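Long-range contacts in aspartate aminotransferase (Leishmania major, PDB 4H51), which probably catalyses the pyridoxal-phosphate-dependent transfer of an amino group between L-aspartate and 2-oxoglutarate, working as a homodimer: residues A112-S117 with T303-H308; A126-R131 with S292-L297. One frame throughout, in Å; residues are numbered along the deposited sequence. Where two conformers were deposited one is given.

Interaction 1: residues A112-S117 with T303-H308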
ATOM      1  N   ALA B 112       2.543  16.086  -6.263  1.00 13.00           N
ATOM      2  CA  ALA B 112       3.085  15.000  -5.450  1.00 12.05           C
ATOM      3  C   ALA B 112       1.999  14.319  -4.620  1.00 11.68           C
ATOM      4  O   ALA B 112       1.050  14.982  -4.190  1.00 11.84           O
ATOM      5  CB  ALA B 112       4.175  15.547  -4.512  1.00 11.54           C
ATOM      6  N   VAL B 113       2.160  13.020  -4.399  1.00 10.82           N
ATOM      7  CA  VAL B 113       1.305  12.240  -3.521  1.00 10.50           C
ATOM      8  C   VAL B 113       2.184  11.390  -2.611  1.00 10.11           C
ATOM      9  O   VAL B 113       3.369  11.063  -2.972  1.00  9.82           O
ATOM     10  CB  VAL B 113       0.341  11.283  -4.298  1.00 10.56           C
ATOM     11  CG1 VAL B 113      -0.714  12.057  -5.126  1.00 11.29           C
ATOM     12  CG2 VAL B 113       1.095  10.315  -5.217  1.00 10.28           C
ATOM     13  N   GLN B 114       1.606  11.024  -1.461  1.00  9.54           N
ATOM     14  CA  GLN B 114       2.167  10.014  -0.595  1.00  9.56           C
ATOM     15  C   GLN B 114       1.963   8.628  -1.226  1.00  9.26           C
ATOM     16  O   GLN B 114       0.922   8.346  -1.841  1.00  9.89           O
ATOM     17  CB  GLN B 114       1.522  10.114   0.821  1.00  9.47           C
ATOM     18  CG  GLN B 114       2.003   9.067   1.803  1.00  9.22           C
ATOM     19  CD  GLN B 114       1.362   9.179   3.138  1.00  9.55           C
ATOM     20  OE1 GLN B 114       0.856  10.246   3.470  1.00  9.94           O
ATOM     21  NE2 GLN B 114       1.414   8.090   3.948  1.00  9.36           N
ATOM     22  N   THR B 115       2.946   7.765  -1.073  1.00  9.46           N
ATOM     23  CA  THR B 115       2.924   6.425  -1.642  1.00  9.53           C
ATOM     24  C   THR B 115       3.294   5.380  -0.600  1.00  9.73           C
ATOM     25  O   THR B 115       3.767   5.709   0.478  1.00  9.80           O
ATOM     26  CB  THR B 115       3.947   6.308  -2.791  1.00  9.29           C
ATOM     27  OG1 THR B 115       5.275   6.603  -2.259  1.00  9.31           O
ATOM     28  CG2 THR B 115       3.578   7.280  -3.955  1.00  9.48           C
ATOM     29  N   LEU B 116       3.119   4.101  -0.957  1.00 10.30           N
ATOM     30  CA  LEU B 116       3.584   3.008  -0.107  0.60 10.37           C
ATOM     31  C   LEU B 116       5.105   2.861  -0.243  1.00 10.26           C
ATOM     32  O   LEU B 116       5.612   1.934  -0.867  1.00 10.69           O
ATOM     33  CB  LEU B 116       2.850   1.701  -0.428  0.60 10.40           C
ATOM     34  CG  LEU B 116       1.556   1.464   0.371  0.60 10.90           C
ATOM     35  CD1 LEU B 116       1.884   1.211   1.840  0.60 10.43           C
ATOM     36  CD2 LEU B 116       0.519   2.593   0.224  0.60 10.69           C
ATOM     37  N   SER B 117       5.826   3.793   0.361  1.00 10.27           N
ATOM     38  CA  SER B 117       7.271   3.833   0.327  1.00 10.39           C
ATOM     39  C   SER B 117       7.784   3.993  -1.112  1.00 10.72           C
ATOM     40  O   SER B 117       7.010   4.370  -2.023  1.00 10.80           O
ATOM     41  CB  SER B 117       7.853   2.604   1.044  1.00 11.11           C
ATOM     42  OG  SER B 117       8.921   3.035   1.886  1.00 11.49           O
ATOM     43  N   THR B 303      -7.136   2.788  -1.869  1.00 10.74           N
ATOM     44  CA  THR B 303      -7.911   3.912  -1.365  1.00 11.03           C
ATOM     45  C   THR B 303      -7.058   5.075  -0.830  1.00 11.16           C
ATOM     46  O   THR B 303      -7.156   6.215  -1.325  1.00 11.29           O
ATOM     47  CB  THR B 303      -8.985   3.471  -0.329  1.00 11.15           C
ATOM     48  OG1 THR B 303     -10.024   2.762  -0.994  1.00 11.20           O
ATOM     49  CG2 THR B 303      -9.611   4.682   0.342  1.00 11.29           C
ATOM     50  N   CYS B 304      -6.255   4.819   0.208  1.00 11.29           N
ATOM     51  CA  CYS B 304      -5.434   5.872   0.804  1.00 11.08           C
ATOM     52  C   CYS B 304      -4.313   5.268   1.626  1.00 10.57           C
ATOM     53  O   CYS B 304      -4.413   4.084   2.051  1.00 10.49           O
ATOM     54  CB  CYS B 304      -6.286   6.861   1.599  1.00 11.87           C
ATOM     55  SG  CYS B 304      -7.169   6.183   3.018  1.00 14.19           S
ATOM     56  N   PRO B 305      -3.235   6.043   1.831  1.00 10.11           N
ATOM     57  CA  PRO B 305      -2.034   5.431   2.393  1.00  9.79           C
ATOM     58  C   PRO B 305      -2.006   5.370   3.923  1.00  9.75           C
ATOM     59  O   PRO B 305      -2.754   6.125   4.585  1.00  9.83           O
ATOM     60  CB  PRO B 305      -0.918   6.346   1.885  1.00  9.53           C
ATOM     61  CG  PRO B 305      -1.566   7.695   1.897  1.00  9.65           C
ATOM     62  CD  PRO B 305      -3.015   7.477   1.509  1.00  9.98           C
ATOM     63  N   PRO B 306      -1.127   4.511   4.485  1.00  9.49           N
ATOM     64  CA  PRO B 306      -0.975   4.411   5.936  1.00  9.98           C
ATOM     65  C   PRO B 306      -0.347   5.686   6.538  1.00 10.21           C
ATOM     66  O   PRO B 306       0.610   6.228   5.990  1.00 10.08           O
ATOM     67  CB  PRO B 306      -0.079   3.179   6.148  1.00  9.89           C
ATOM     68  CG  PRO B 306       0.703   3.073   4.867  1.00  9.56           C
ATOM     69  CD  PRO B 306      -0.180   3.635   3.763  1.00  9.51           C
ATOM     70  N   ALA B 307      -0.886   6.104   7.666  1.00 10.59           N
ATOM     71  CA  ALA B 307      -0.530   7.417   8.215  1.00 11.07           C
ATOM     72  C   ALA B 307       0.660   7.403   9.152  1.00 11.09           C
ATOM     73  O   ALA B 307       1.376   8.387   9.249  1.00 11.50           O
ATOM     74  CB  ALA B 307      -1.729   8.069   8.876  1.00 11.29           C
ATOM     75  N   HIS B 308       0.887   6.305   9.867  1.00 11.86           N
ATOM     76  CA  HIS B 308       1.868   6.354  10.956  1.00 11.91           C
ATOM     77  C   HIS B 308       3.258   6.750  10.479  1.00 11.08           C
ATOM     78  O   HIS B 308       3.878   7.648  11.074  1.00 11.11           O
ATOM     79  CB  HIS B 308       1.894   5.035  11.691  1.00 12.86           C
ATOM     80  CG  HIS B 308       2.671   5.068  12.972  1.00 13.71           C
ATOM     81  ND1 HIS B 308       2.286   5.830  14.039  1.00 15.30           N
ATOM     82  CD2 HIS B 308       3.824   4.398  13.357  1.00 13.94           C
ATOM     83  CE1 HIS B 308       3.178   5.672  15.025  1.00 14.98           C
ATOM     84  NE2 HIS B 308       4.107   4.781  14.614  1.00 14.88           N
TER

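Interaction 2: residues A126-R131 with S292-L297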
ATOM      1  N   ALA B 126       5.250   4.189 -12.566  1.00 11.25           N
ATOM      2  CA  ALA B 126       5.276   3.360 -13.769  1.00 11.81           C
ATOM      3  C   ALA B 126       3.887   3.279 -14.376  1.00 12.38           C
ATOM      4  O   ALA B 126       3.770   3.369 -15.599  1.00 11.88           O
ATOM      5  CB  ALA B 126       5.827   1.966 -13.498  1.00 11.18           C
ATOM      6  N   LYS B 127       2.848   3.161 -13.530  1.00 12.62           N
ATOM      7  CA  LYS B 127       1.461   3.192 -14.015  1.00 14.05           C
ATOM      8  C   LYS B 127       1.056   4.542 -14.546  1.00 13.33           C
ATOM      9  O   LYS B 127       0.443   4.656 -15.599  1.00 13.72           O
ATOM     10  CB  LYS B 127       0.481   2.739 -12.904  1.00 16.03           C
ATOM     11  CG  LYS B 127       0.670   1.274 -12.543  1.00 18.92           C
ATOM     12  CD  LYS B 127      -0.299   0.732 -11.489  1.00 21.64           C
ATOM     13  CE  LYS B 127       0.388  -0.376 -10.689  1.00 24.39           C
ATOM     14  NZ  LYS B 127      -0.520  -1.303  -9.937  1.00 28.04           N
ATOM     15  N   LEU B 128       1.393   5.600 -13.832  1.00 12.72           N
ATOM     16  CA  LEU B 128       1.059   6.942 -14.318  1.00 12.99           C
ATOM     17  C   LEU B 128       1.612   7.196 -15.747  1.00 13.13           C
ATOM     18  O   LEU B 128       0.968   7.828 -16.596  1.00 13.46           O
ATOM     19  CB  LEU B 128       1.614   7.993 -13.353  1.00 12.66           C
ATOM     20  CG  LEU B 128       1.467   9.476 -13.725  1.00 13.22           C
ATOM     21  CD1 LEU B 128       0.000   9.916 -13.780  1.00 13.02           C
ATOM     22  CD2 LEU B 128       2.222  10.326 -12.709  1.00 13.06           C
ATOM     23  N   LEU B 129       2.824   6.720 -15.975  1.00 12.99           N
ATOM     24  CA  LEU B 129       3.549   6.966 -17.238  1.00 13.51           C
ATOM     25  C   LEU B 129       2.862   6.256 -18.410  1.00 13.99           C
ATOM     26  O   LEU B 129       2.994   6.695 -19.550  1.00 15.77           O
ATOM     27  CB  LEU B 129       5.001   6.524 -17.103  1.00 12.61           C
ATOM     28  CG  LEU B 129       5.877   7.514 -16.325  1.00 12.01           C
ATOM     29  CD1 LEU B 129       7.232   6.956 -15.991  1.00 11.75           C
ATOM     30  CD2 LEU B 129       6.049   8.874 -16.968  1.00 12.36           C
ATOM     31  N   THR B 130       2.147   5.168 -18.136  1.00 13.96           N
ATOM     32  CA  THR B 130       1.363   4.491 -19.180  1.00 14.73           C
ATOM     33  C   THR B 130       0.214   5.376 -19.676  1.00 16.08           C
ATOM     34  O   THR B 130      -0.380   5.070 -20.712  1.00 16.40           O
ATOM     35  CB  THR B 130       0.829   3.107 -18.747  1.00 14.97           C
ATOM     36  OG1 THR B 130      -0.267   3.239 -17.815  1.00 14.41           O
ATOM     37  CG2 THR B 130       1.951   2.266 -18.135  1.00 13.85           C
ATOM     38  N   ARG B 131      -0.097   6.466 -18.968  1.00 16.65           N
ATOM     39  CA  ARG B 131      -1.109   7.424 -19.440  1.00 18.62           C
ATOM     40  C   ARG B 131      -0.562   8.558 -20.313  1.00 18.75           C
ATOM     41  O   ARG B 131      -1.345   9.346 -20.838  1.00 19.04           O
ATOM     42  CB  ARG B 131      -1.879   8.016 -18.263  1.00 20.14           C
ATOM     43  CG  ARG B 131      -2.435   6.990 -17.272  1.00 21.57           C
ATOM     44  CD  ARG B 131      -3.401   6.076 -17.980  1.00 25.94           C
ATOM     45  NE  ARG B 131      -3.824   4.991 -17.125  1.00 27.55           N
ATOM     46  CZ  ARG B 131      -4.851   5.070 -16.294  1.00 29.91           C
ATOM     47  NH1 ARG B 131      -5.583   6.193 -16.216  1.00 29.99           N
ATOM     48  NH2 ARG B 131      -5.154   4.009 -15.561  1.00 29.65           N
ATOM     49  N   SER B 292      -5.158  14.154 -10.565  1.00 14.92           N
ATOM     50  CA  SER B 292      -6.432  13.415 -10.690  1.00 14.86           C
ATOM     51  C   SER B 292      -6.176  11.985 -11.179  1.00 13.88           C
ATOM     52  O   SER B 292      -6.827  11.008 -10.759  1.00 13.68           O
ATOM     53  CB  SER B 292      -7.397  14.158 -11.648  1.00 15.64           C
ATOM     54  OG  SER B 292      -7.073  13.893 -13.024  1.00 16.00           O
ATOM     55  N   VAL B 293      -5.177  11.830 -12.011  1.00 13.35           N
ATOM     56  CA  VAL B 293      -4.781  10.488 -12.441  1.00 12.78           C
ATOM     57  C   VAL B 293      -4.097   9.723 -11.307  1.00 12.24           C
ATOM     58  O   VAL B 293      -4.383   8.567 -11.076  1.00 11.24           O
ATOM     59  CB  VAL B 293      -3.873  10.552 -13.693  1.00 12.77           C
ATOM     60  CG1 VAL B 293      -3.414   9.163 -14.105  1.00 12.08           C
ATOM     61  CG2 VAL B 293      -4.594  11.257 -14.873  1.00 13.79           C
ATOM     62  N   MET B 294      -3.143  10.371 -10.638  1.00 11.95           N
ATOM     63  CA  MET B 294      -2.451   9.739  -9.515  1.00 11.48           C
ATOM     64  C   MET B 294      -3.484   9.228  -8.474  1.00 11.72           C
ATOM     65  O   MET B 294      -3.424   8.062  -8.074  1.00 10.76           O
ATOM     66  CB  MET B 294      -1.503  10.724  -8.849  1.00 11.54           C
ATOM     67  CG  MET B 294      -0.275  11.152  -9.672  1.00 11.58           C
ATOM     68  SD  MET B 294       0.681  12.335  -8.703  1.00 11.99           S
ATOM     69  CE  MET B 294       2.199  12.542  -9.664  1.00 11.73           C
ATOM     70  N   ASP B 295      -4.413  10.090  -8.054  1.00 12.09           N
ATOM     71  CA  ASP B 295      -5.485   9.725  -7.124  1.00 12.91           C
ATOM     72  C   ASP B 295      -6.382   8.588  -7.654  1.00 13.31           C
ATOM     73  O   ASP B 295      -6.763   7.688  -6.905  1.00 13.02           O
ATOM     74  CB  ASP B 295      -6.314  10.951  -6.755  1.00 14.00           C
ATOM     75  CG  ASP B 295      -5.581  11.901  -5.790  1.00 14.97           C
ATOM     76  OD1 ASP B 295      -4.478  11.595  -5.249  1.00 13.77           O
ATOM     77  OD2 ASP B 295      -6.174  12.936  -5.501  1.00 17.32           O
ATOM     78  N   SER B 296      -6.700   8.610  -8.943  1.00 13.83           N
ATOM     79  CA  SER B 296      -7.528   7.565  -9.496  1.00 14.74           C
ATOM     80  C   SER B 296      -6.801   6.234  -9.368  1.00 13.55           C
ATOM     81  O   SER B 296      -7.442   5.246  -9.036  1.00 13.86           O
ATOM     82  CB  SER B 296      -8.010   7.813 -10.948  1.00 15.76           C
ATOM     83  OG  SER B 296      -6.898   7.831 -11.848  1.00 17.98           O
ATOM     84  N   LEU B 297      -5.476   6.228  -9.567  1.00 12.93           N
ATOM     85  CA  LEU B 297      -4.697   4.978  -9.524  1.00 12.32           C
ATOM     86  C   LEU B 297      -4.623   4.482  -8.098  1.00 12.05           C
ATOM     87  O   LEU B 297      -4.759   3.264  -7.816  1.00 12.61           O
ATOM     88  CB  LEU B 297      -3.298   5.166 -10.144  1.00 12.10           C
ATOM     89  CG  LEU B 297      -3.250   5.415 -11.674  1.00 12.19           C
ATOM     90  CD1 LEU B 297      -1.931   5.993 -12.095  1.00 11.53           C
ATOM     91  CD2 LEU B 297      -3.588   4.160 -12.475  1.00 12.52           C
TER

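Interaction 1: residues A112-S117 with T303-H308
Q114 and L116 of segment 112-117 meet P305 and P306 in the loop leading into helix 307-318, where both prolines have polyproline-II-like backbone angles and L116 centres an inverse gamma turn. The extended Q114 side chain, with CG anti to the backbone N (chi1 178°), lays its amide against the P305 ring: CD lies 3.5 Å from P305 CG. Beyond the ring, Q114 NE2 comes within 2.9 Å of P306 O. An N-H...O angle of only 119° makes this a weak hydrogen bond. The firmer polar tie is at the other end of the amide, where OE1 accepts from Y89 N; this bond, with a weaker contribution from P306 O, would restrain the amide's rotation. In the conformer described, one of two, L116 may add apolar packing, with CD1 3.7 Å from P306 CD. One residue on, S117 OG hydrogen-bonds a phosphate oxygen of the cofactor-lysine adduct at position 265, so this part of the chain borders the cofactor site. P306 touches P306 of the second subunit, placing the contact at the dimer interface, while strand 110-116 pairs antiparallel with strand 274-280 and Q114 packs on F92 and I93 of helix 90-101.

Interaction 2: residues A126-R131 with S292-L297
L128 of helix 117-129 meets V293, M294 and L297 of helix 287-299, and the backbones approach most closely where L128 CA lies 6.6 Å from M294 CA. Its two methyls divide the work. CD1 abuts V293 CG1 at 3.5 Å, whereas CD2 turns to the extended M294 side chain and comes to 3.8 Å from its CE. A chi1 of 176° sets the L128 branch opposite its own N, and this carries it across to the facing helix. L297 answers from that helix: its CD1 rests against backbone rather than a side-chain end, 3.8 Å from L128 N, and also touches K127 CB. At the more open margin, R131 runs past L297 in the opposite direction. R131 CG packs 4.0 Å from V293 CG1. Beyond it a bend at chi2 (-61°) redirects the chain, and NH2 comes to 3.5 Å from L297 CD2. The guanidinium stands obliquely to that methyl, an apolar contact for a charged group.

The next shell is polar and lies within each segment. T130 OG1 donates to K127 O over 2.7 Å, in the carbonyl plane and on a lone pair. On the facing helix V293 O takes two donors from the same face, S296 OG at 2.7 Å and the helical L297 N. The K127 ammonium leads away to a salt bridge with E301.

Outward, K127 touches its counterpart K127 of the second subunit, and V293 touches Q25 of that subunit. The arrangement is apolar helix-to-helix packing in the cofactor-binding domain: M294 also packs on V111 and V113 of strand 110-116, and L129 on F227 of strand 225-230, so the helix pair lies against the large mixed sheet.

From the N terminus, the chain runs along strand 110-116 and directly into helix 117-129, supplying the first halves of both interactions. It then passes through the strands of the large sheet before returning in helix 287-299, which closes the shorter loop at interaction 2; the loop before helix 307-318 closes the longer one at interaction 1. The shorter loop therefore lies wholly within the longer, without crossing. The contacts meet at V113, whose CG1 lies 3.8 Å from M294 SD. Together they join an outermost strand of the large sheet and its following helix to helix 287-299 and to the proline-bearing loop that leads into helix 307-318, beside the second subunit.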